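Local coordinates for protein adenine phosphoribosyltransferase, putative (Trypanosoma brucei brucei, PDB 5VN4) that probably makes AMP from adenine and 5-phospho-alpha-D-ribose 1-diphosphate, with release of diphosphate, in the purine salvage pathway, at residues 81-86 against 148-153; 29-34 against 54-59. All coordinates share one frame; numbering follows the deposited sequence. Where two conformers were deposited one is given.

Contact 1 (81-86 against 148-153); sequences ITHILG and SRVVLI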
ATOM      1  N   ILE A  81       8.644   0.058 -19.909  1.00 22.96           N
ATOM      2  CA  ILE A  81       8.617   1.045 -18.838  1.00 20.84           C
ATOM      3  C   ILE A  81       9.789   0.801 -17.889  1.00 19.67           C
ATOM      4  O   ILE A  81      10.325  -0.305 -17.793  1.00 21.26           O
ATOM      5  CB  ILE A  81       7.268   1.049 -18.089  1.00 21.58           C
ATOM      6  CG1 ILE A  81       7.146  -0.165 -17.164  1.00 22.09           C
ATOM      7  CG2 ILE A  81       6.095   1.082 -19.068  1.00 22.10           C
ATOM      8  CD1 ILE A  81       5.984  -0.081 -16.194  1.00 23.04           C
ATOM      9  N   THR A  82      10.197   1.857 -17.180  1.00 18.16           N
ATOM     10  CA  THR A  82      11.315   1.780 -16.250  1.00 17.55           C
ATOM     11  C   THR A  82      10.909   1.883 -14.785  1.00 15.95           C
ATOM     12  O   THR A  82      11.668   1.431 -13.921  1.00 17.42           O
ATOM     13  CB  THR A  82      12.359   2.871 -16.548  1.00 17.94           C
ATOM     14  OG1 THR A  82      11.774   4.165 -16.371  1.00 17.87           O
ATOM     15  CG2 THR A  82      12.919   2.735 -17.974  1.00 19.34           C
ATOM     16  N   HIS A  83       9.746   2.463 -14.483  1.00 16.44           N
ATOM     17  CA  HIS A  83       9.315   2.676 -13.109  1.00 16.32           C
ATOM     18  C   HIS A  83       7.796   2.671 -13.056  1.00 14.04           C
ATOM     19  O   HIS A  83       7.131   3.136 -13.982  1.00 14.26           O
ATOM     20  CB  HIS A  83       9.739   4.054 -12.579  1.00 17.26           C
ATOM     21  CG  HIS A  83      11.215   4.281 -12.560  1.00 16.76           C
ATOM     22  ND1 HIS A  83      11.944   4.522 -13.704  1.00 17.89           N
ATOM     23  CD2 HIS A  83      12.090   4.338 -11.531  1.00 16.99           C
ATOM     24  CE1 HIS A  83      13.213   4.693 -13.379  1.00 17.61           C
ATOM     25  NE2 HIS A  83      13.328   4.593 -12.068  1.00 17.96           N
ATOM     26  N   ILE A  84       7.256   2.166 -11.947  1.00 13.56           N
ATOM     27  CA  ILE A  84       5.856   2.368 -11.586  1.00 13.32           C
ATOM     28  C   ILE A  84       5.822   3.255 -10.352  1.00 13.41           C
ATOM     29  O   ILE A  84       6.511   2.977  -9.361  1.00 14.09           O
ATOM     30  CB  ILE A  84       5.136   1.032 -11.327  1.00 14.04           C
ATOM     31  CG1 ILE A  84       5.098   0.205 -12.620  1.00 16.63           C
ATOM     32  CG2 ILE A  84       3.732   1.269 -10.745  1.00 14.19           C
ATOM     33  CD1 ILE A  84       4.532  -1.157 -12.439  1.00 17.54           C
ATOM     34  N   LEU A  85       5.048   4.339 -10.426  1.00 12.98           N
ATOM     35  CA  LEU A  85       4.874   5.293  -9.335  1.00 11.83           C
ATOM     36  C   LEU A  85       3.448   5.136  -8.835  1.00 11.29           C
ATOM     37  O   LEU A  85       2.509   5.271  -9.625  1.00 12.50           O
ATOM     38  CB  LEU A  85       5.064   6.721  -9.853  1.00 13.51           C
ATOM     39  CG  LEU A  85       6.491   7.272  -9.962  1.00 14.88           C
ATOM     40  CD1 LEU A  85       7.388   6.369 -10.795  1.00 15.98           C
ATOM     41  CD2 LEU A  85       6.433   8.671 -10.560  1.00 17.59           C
ATOM     42  N   GLY A  86       3.278   4.847  -7.547  1.00 10.99           N
ATOM     43  CA  GLY A  86       1.961   4.612  -6.981  1.00 10.89           C
ATOM     44  C   GLY A  86       1.660   5.517  -5.801  1.00 10.16           C
ATOM     45  O   GLY A  86       2.551   5.866  -5.023  1.00 11.65           O
ATOM     46  N   SER A 148      13.530   8.285 -17.686  1.00 18.39           N
ATOM     47  CA  SER A 148      12.615   7.265 -17.209  1.00 18.24           C
ATOM     48  C   SER A 148      11.331   7.259 -18.031  1.00 17.91           C
ATOM     49  O   SER A 148      10.916   8.277 -18.594  1.00 18.65           O
ATOM     50  CB  SER A 148      12.284   7.514 -15.739  1.00 17.68           C
ATOM     51  OG  SER A 148      13.473   7.554 -14.958  1.00 18.35           O
ATOM     52  N   ARG A 149      10.713   6.083 -18.101  1.00 18.16           N
ATOM     53  CA  ARG A 149       9.404   5.898 -18.718  0.61 17.40           C
ATOM     54  C   ARG A 149       8.493   5.332 -17.637  1.00 16.81           C
ATOM     55  O   ARG A 149       8.645   4.173 -17.235  1.00 17.53           O
ATOM     56  CB  ARG A 149       9.504   4.967 -19.927  0.61 18.47           C
ATOM     57  CG  ARG A 149      10.179   5.621 -21.139  0.61 20.02           C
ATOM     58  CD  ARG A 149      10.416   4.637 -22.276  0.61 21.83           C
ATOM     59  NE  ARG A 149       9.252   3.788 -22.517  0.61 23.80           N
ATOM     60  CZ  ARG A 149       8.225   4.119 -23.294  0.61 24.42           C
ATOM     61  NH1 ARG A 149       8.206   5.293 -23.915  0.61 24.94           N
ATOM     62  NH2 ARG A 149       7.214   3.273 -23.447  0.61 24.88           N
ATOM     63  N   VAL A 150       7.563   6.153 -17.154  1.00 16.37           N
ATOM     64  CA  VAL A 150       6.850   5.818 -15.930  1.00 15.28           C
ATOM     65  C   VAL A 150       5.359   5.589 -16.158  1.00 13.67           C
ATOM     66  O   VAL A 150       4.738   6.134 -17.077  1.00 14.16           O
ATOM     67  CB  VAL A 150       7.099   6.865 -14.819  1.00 17.00           C
ATOM     68  CG1 VAL A 150       8.586   7.124 -14.651  1.00 17.35           C
ATOM     69  CG2 VAL A 150       6.367   8.145 -15.116  1.00 17.53           C
ATOM     70  N   VAL A 151       4.787   4.771 -15.280  1.00 13.36           N
ATOM     71  CA  VAL A 151       3.345   4.589 -15.167  1.00 13.06           C
ATOM     72  C   VAL A 151       2.936   5.082 -13.789  1.00 11.88           C
ATOM     73  O   VAL A 151       3.583   4.737 -12.796  1.00 12.32           O
ATOM     74  CB  VAL A 151       2.965   3.104 -15.336  1.00 13.78           C
ATOM     75  CG1 VAL A 151       1.509   2.846 -14.926  1.00 13.92           C
ATOM     76  CG2 VAL A 151       3.219   2.657 -16.760  1.00 15.11           C
ATOM     77  N   LEU A 152       1.878   5.893 -13.729  1.00 11.49           N
ATOM     78  CA  LEU A 152       1.245   6.279 -12.469  1.00 10.94           C
ATOM     79  C   LEU A 152       0.096   5.321 -12.188  1.00 10.28           C
ATOM     80  O   LEU A 152      -0.707   5.044 -13.085  1.00 12.23           O
ATOM     81  CB  LEU A 152       0.682   7.697 -12.581  1.00 11.01           C
ATOM     82  CG  LEU A 152       1.703   8.830 -12.568  1.00 12.28           C
ATOM     83  CD1 LEU A 152       1.044  10.124 -13.034  1.00 13.01           C
ATOM     84  CD2 LEU A 152       2.307   8.987 -11.193  1.00 12.50           C
ATOM     85  N   ILE A 153       0.006   4.808 -10.954  1.00 10.30           N
ATOM     86  CA  ILE A 153      -1.049   3.862 -10.602  1.00 10.36           C
ATOM     87  C   ILE A 153      -1.744   4.268  -9.305  1.00  9.76           C
ATOM     88  O   ILE A 153      -1.102   4.706  -8.342  1.00 10.04           O
ATOM     89  CB  ILE A 153      -0.544   2.398 -10.562  1.00 10.63           C
ATOM     90  CG1 ILE A 153      -1.714   1.414 -10.444  1.00 11.24           C
ATOM     91  CG2 ILE A 153       0.471   2.182  -9.434  1.00 11.69           C
ATOM     92  CD1 ILE A 153      -1.341  -0.021 -10.777  1.00 12.70           C
TER

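Contact 2 (29-34 against 54-59); sequences KKFEKV and GNITEN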
ATOM      1  N   LYS A  29     -16.659  -8.904 -15.396  1.00 12.32           N
ATOM      2  CA  LYS A  29     -17.698  -9.678 -14.722  1.00 13.23           C
ATOM      3  C   LYS A  29     -17.254 -10.109 -13.328  1.00 12.86           C
ATOM      4  O   LYS A  29     -18.065 -10.141 -12.396  1.00 14.44           O
ATOM      5  CB  LYS A  29     -18.088 -10.882 -15.577  1.00 15.99           C
ATOM      6  CG  LYS A  29     -18.613 -10.522 -16.960  1.00 20.67           C
ATOM      7  CD  LYS A  29     -19.975  -9.838 -16.920  1.00 24.69           C
ATOM      8  CE  LYS A  29     -20.504  -9.608 -18.343  1.00 28.97           C
ATOM      9  NZ  LYS A  29     -21.849  -8.971 -18.396  1.00 32.35           N
ATOM     10  N   LYS A  30     -15.971 -10.451 -13.162  1.00 13.32           N
ATOM     11  CA  LYS A  30     -15.470 -10.781 -11.828  1.00 13.16           C
ATOM     12  C   LYS A  30     -15.535  -9.579 -10.889  1.00 12.14           C
ATOM     13  O   LYS A  30     -15.940  -9.712  -9.730  1.00 12.89           O
ATOM     14  CB  LYS A  30     -14.040 -11.323 -11.914  1.00 14.55           C
ATOM     15  CG  LYS A  30     -13.944 -12.692 -12.574  1.00 17.19           C
ATOM     16  CD  LYS A  30     -12.518 -13.210 -12.603  1.00 20.30           C
ATOM     17  CE  LYS A  30     -12.468 -14.621 -13.147  1.00 22.76           C
ATOM     18  NZ  LYS A  30     -12.996 -14.681 -14.532  1.00 23.55           N
ATOM     19  N   PHE A  31     -15.125  -8.396 -11.367  1.00 11.54           N
ATOM     20  CA  PHE A  31     -15.252  -7.179 -10.567  1.00 11.30           C
ATOM     21  C   PHE A  31     -16.704  -6.931 -10.174  1.00 11.62           C
ATOM     22  O   PHE A  31     -16.984  -6.490  -9.052  1.00 12.85           O
ATOM     23  CB  PHE A  31     -14.758  -5.964 -11.357  1.00 11.75           C
ATOM     24  CG  PHE A  31     -13.291  -5.655 -11.195  1.00 10.90           C
ATOM     25  CD1 PHE A  31     -12.825  -4.964 -10.082  1.00 11.67           C
ATOM     26  CD2 PHE A  31     -12.382  -5.996 -12.187  1.00 11.88           C
ATOM     27  CE1 PHE A  31     -11.465  -4.643  -9.952  1.00 11.54           C
ATOM     28  CE2 PHE A  31     -11.034  -5.673 -12.058  1.00 11.46           C
ATOM     29  CZ  PHE A  31     -10.582  -4.992 -10.938  1.00 11.42           C
ATOM     30  N   GLU A  32     -17.642  -7.191 -11.091  1.00 11.09           N
ATOM     31  CA  GLU A  32     -19.046  -6.894 -10.812  1.00 12.24           C
ATOM     32  C   GLU A  32     -19.578  -7.711  -9.644  1.00 12.63           C
ATOM     33  O   GLU A  32     -20.523  -7.285  -8.975  1.00 14.10           O
ATOM     34  CB  GLU A  32     -19.896  -7.142 -12.056  1.00 13.26           C
ATOM     35  CG  GLU A  32     -19.731  -6.054 -13.108  1.00 14.74           C
ATOM     36  CD  GLU A  32     -20.415  -6.374 -14.424  1.00 16.66           C
ATOM     37  OE1 GLU A  32     -21.000  -7.473 -14.545  1.00 18.71           O
ATOM     38  OE2 GLU A  32     -20.362  -5.522 -15.345  1.00 17.56           O
ATOM     39  N   LYS A  33     -18.988  -8.873  -9.374  1.00 12.35           N
ATOM     40  CA  LYS A  33     -19.451  -9.703  -8.271  1.00 13.29           C
ATOM     41  C   LYS A  33     -18.794  -9.365  -6.940  1.00 14.02           C
ATOM     42  O   LYS A  33     -19.273  -9.832  -5.901  1.00 18.38           O
ATOM     43  CB  LYS A  33     -19.256 -11.183  -8.615  1.00 15.57           C
ATOM     44  CG  LYS A  33     -20.079 -11.591  -9.824  1.00 19.89           C
ATOM     45  CD  LYS A  33     -19.898 -13.040 -10.221  1.00 24.30           C
ATOM     46  CE  LYS A  33     -20.712 -13.338 -11.477  1.00 26.84           C
ATOM     47  NZ  LYS A  33     -20.353 -12.413 -12.594  1.00 28.60           N
ATOM     48  N   VAL A  34     -17.737  -8.553  -6.932  1.00 12.28           N
ATOM     49  CA  VAL A  34     -17.002  -8.308  -5.700  0.59 13.14           C
ATOM     50  C   VAL A  34     -16.955  -6.841  -5.308  1.00 11.22           C
ATOM     51  O   VAL A  34     -16.943  -6.535  -4.111  1.00 11.59           O
ATOM     52  CB  VAL A  34     -15.595  -8.936  -5.701  0.59 16.71           C
ATOM     53  CG1 VAL A  34     -15.695 -10.452  -5.762  0.59 19.15           C
ATOM     54  CG2 VAL A  34     -14.783  -8.400  -6.845  0.59 16.56           C
ATOM     55  N   GLY A  54     -10.922  -2.600  -0.053  1.00  8.67           N
ATOM     56  CA  GLY A  54     -10.680  -3.832   0.681  1.00  9.72           C
ATOM     57  C   GLY A  54     -11.442  -5.029   0.144  1.00 10.25           C
ATOM     58  O   GLY A  54     -10.972  -6.161   0.254  1.00 10.65           O
ATOM     59  N   ASN A  55     -12.614  -4.809  -0.460  1.00  9.38           N
ATOM     60  CA  ASN A  55     -13.314  -5.943  -1.059  1.00  9.85           C
ATOM     61  C   ASN A  55     -12.598  -6.464  -2.298  1.00  9.65           C
ATOM     62  O   ASN A  55     -12.788  -7.626  -2.672  1.00 12.29           O
ATOM     63  CB  ASN A  55     -14.769  -5.586  -1.354  1.00 11.19           C
ATOM     64  CG  ASN A  55     -15.581  -5.399  -0.084  1.00 11.05           C
ATOM     65  OD1 ASN A  55     -15.548  -6.245   0.814  1.00 12.01           O
ATOM     66  ND2 ASN A  55     -16.292  -4.276   0.012  1.00 11.41           N
ATOM     67  N   ILE A  56     -11.758  -5.640  -2.919  1.00  9.23           N
ATOM     68  CA  ILE A  56     -10.922  -6.101  -4.023  1.00  9.15           C
ATOM     69  C   ILE A  56      -9.718  -6.874  -3.496  1.00  8.91           C
ATOM     70  O   ILE A  56      -9.420  -7.978  -3.967  1.00 10.08           O
ATOM     71  CB  ILE A  56     -10.481  -4.912  -4.900  1.00 10.22           C
ATOM     72  CG1 ILE A  56     -11.704  -4.157  -5.444  1.00 10.54           C
ATOM     73  CG2 ILE A  56      -9.535  -5.391  -6.018  1.00 11.38           C
ATOM     74  CD1 ILE A  56     -12.662  -5.032  -6.230  1.00 12.29           C
ATOM     75  N   THR A  57      -8.995  -6.297  -2.527  1.00  8.84           N
ATOM     76  CA  THR A  57      -7.798  -6.974  -2.033  1.00  9.12           C
ATOM     77  C   THR A  57      -8.142  -8.286  -1.342  1.00  8.92           C
ATOM     78  O   THR A  57      -7.306  -9.197  -1.296  1.00  9.93           O
ATOM     79  CB  THR A  57      -6.969  -6.070  -1.114  1.00  9.39           C
ATOM     80  OG1 THR A  57      -7.706  -5.736   0.067  1.00  9.88           O
ATOM     81  CG2 THR A  57      -6.580  -4.804  -1.841  1.00 10.18           C
ATOM     82  N   GLU A  58      -9.360  -8.411  -0.811  1.00  9.43           N
ATOM     83  CA  GLU A  58      -9.803  -9.650  -0.195  1.00  9.15           C
ATOM     84  C   GLU A  58     -10.169 -10.730  -1.201  1.00 10.30           C
ATOM     85  O   GLU A  58     -10.456 -11.860  -0.780  1.00 11.43           O
ATOM     86  CB  GLU A  58     -10.974  -9.384   0.746  1.00 10.35           C
ATOM     87  CG  GLU A  58     -10.538  -8.699   2.009  1.00 10.39           C
ATOM     88  CD  GLU A  58     -11.689  -8.300   2.897  1.00 11.97           C
ATOM     89  OE1 GLU A  58     -12.750  -8.964   2.857  1.00 11.84           O
ATOM     90  OE2 GLU A  58     -11.517  -7.320   3.650  1.00 15.63           O
ATOM     91  N   ASN A  59     -10.141 -10.433  -2.503  1.00 10.34           N
ATOM     92  CA  ASN A  59     -10.451 -11.433  -3.518  1.00 11.03           C
ATOM     93  C   ASN A  59      -9.194 -11.743  -4.316  1.00 10.13           C
ATOM     94  O   ASN A  59      -8.858 -11.004  -5.254  1.00 11.19           O
ATOM     95  CB  ASN A  59     -11.570 -10.943  -4.440  1.00 10.69           C
ATOM     96  CG  ASN A  59     -12.095 -12.041  -5.330  1.00 11.77           C
ATOM     97  OD1 ASN A  59     -11.568 -12.282  -6.417  1.00 13.36           O
ATOM     98  ND2 ASN A  59     -13.124 -12.743  -4.858  1.00 12.70           N
TER

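Contact 1 (81-86 against 148-153)
The imidazole of His83 and the end of Ser148 meet where two parallel strands of the phosphoribosyltransferase sheet begin. Thr82 OG1 sits at the ring's edge, in its plane, 2.7 Å from His83 ND1 in a hydrogen bond either could donate; Ser148 OG approaches obliquely, 3.3 Å from His83 CE1, its own bond going to Asp145 N, and the Val150 CG1 methyl also lies obliquely. With chi1 at 63°, Thr82 OG1 lies between its backbone N and carbonyl carbon and accepts Arg149 N at 2.8 Å. Thr82 N returns a bond to Arg149 O, in the carbonyl plane, and His83 N adds a weak one. From there the pairing is regular: Val151 N to His83 O, Leu85 N to Val151 O at 2.8 Å and nearly straight, then Ile153 N to Leu85 O. On one face Ile84 CG2 meets Ile153 CG2 at 3.6 Å, and Ile81 CD1 packs on Val151 CG2; helix 95-102 covers this side. On the other, Leu85 CB rests against Leu152 CD2 at 3.8 Å while its CD1 reaches Val150. Two partners thus restrict Thr82 OG1, which occupies Arg149 N before regular pairing; beyond, backbone bonds join strands with aliphatic side chains on both faces.

Contact 2 (29-34 against 54-59)
Two helical segments meet here: residues 29-34 of the helix that begins at 26, and the short helix 54-57, which comes just after the adenine-binding residue Ala51 in the chain and holds the Ile56 side chain about 10 Å from the bound adenine. Ile56 is the middle of the contact. Its CD1 methyl touches the Phe31 ring at CD1 and CE1, 3.9 Å from each, approaching obliquely, and lies 4.0 Å from Val34 CG2, fitting into the corner between ring and valine. Both side chains cross that of Ile56 at about a right angle. In the same one of its two conformers, Val34 packs CG1 against the amide of Asn59, a van der Waals contact 3.6 Å from ND2. That amide is set by CG standing anti to the backbone N (chi1 -169°) and by OD1, which as N-cap accepts Val62 N of the next helix. The Val34 carbonyl oxygen also lies 3.6 Å from Asn55 CB, while the Asn55 amide turns off to bond Tyr38 OH through ND2. The two segments therefore meet through van der Waals packing, with Asn55 ND2 and Asn59 OD1 held by residues elsewhere. Helix 60-75 lies against the same cluster, Ile66 touching both Phe31 and Ile56, and strand 208-213 adds Leu211 and Val212 to the Phe31 ring; past the short helix, Glu58 makes a salt bridge with Arg140 of the second subunit.

In the fold
After strands 11-15 and 18-21, which join the main sheet, the chain enters helix 26-34, then the two-stranded antiparallel sheet of 37-38 and 50-51, and contact 2 closes that excursion at residues 54-59. Helix 60-75 follows and leads to strand 83-87, where contact 1 opens; it closes at strand 149-153 after helix 95-102, strand 106-109 and the two-stranded sheet of 119-121 and 138-140. The two contacts are in series, neither nesting nor crossing, with centres about 25 Å apart on opposite sides of the chain's centre. Contact 1 joins neighbouring strands of the main sheet, whereas contact 2 ties the N-terminal helix to the short helix 54-57.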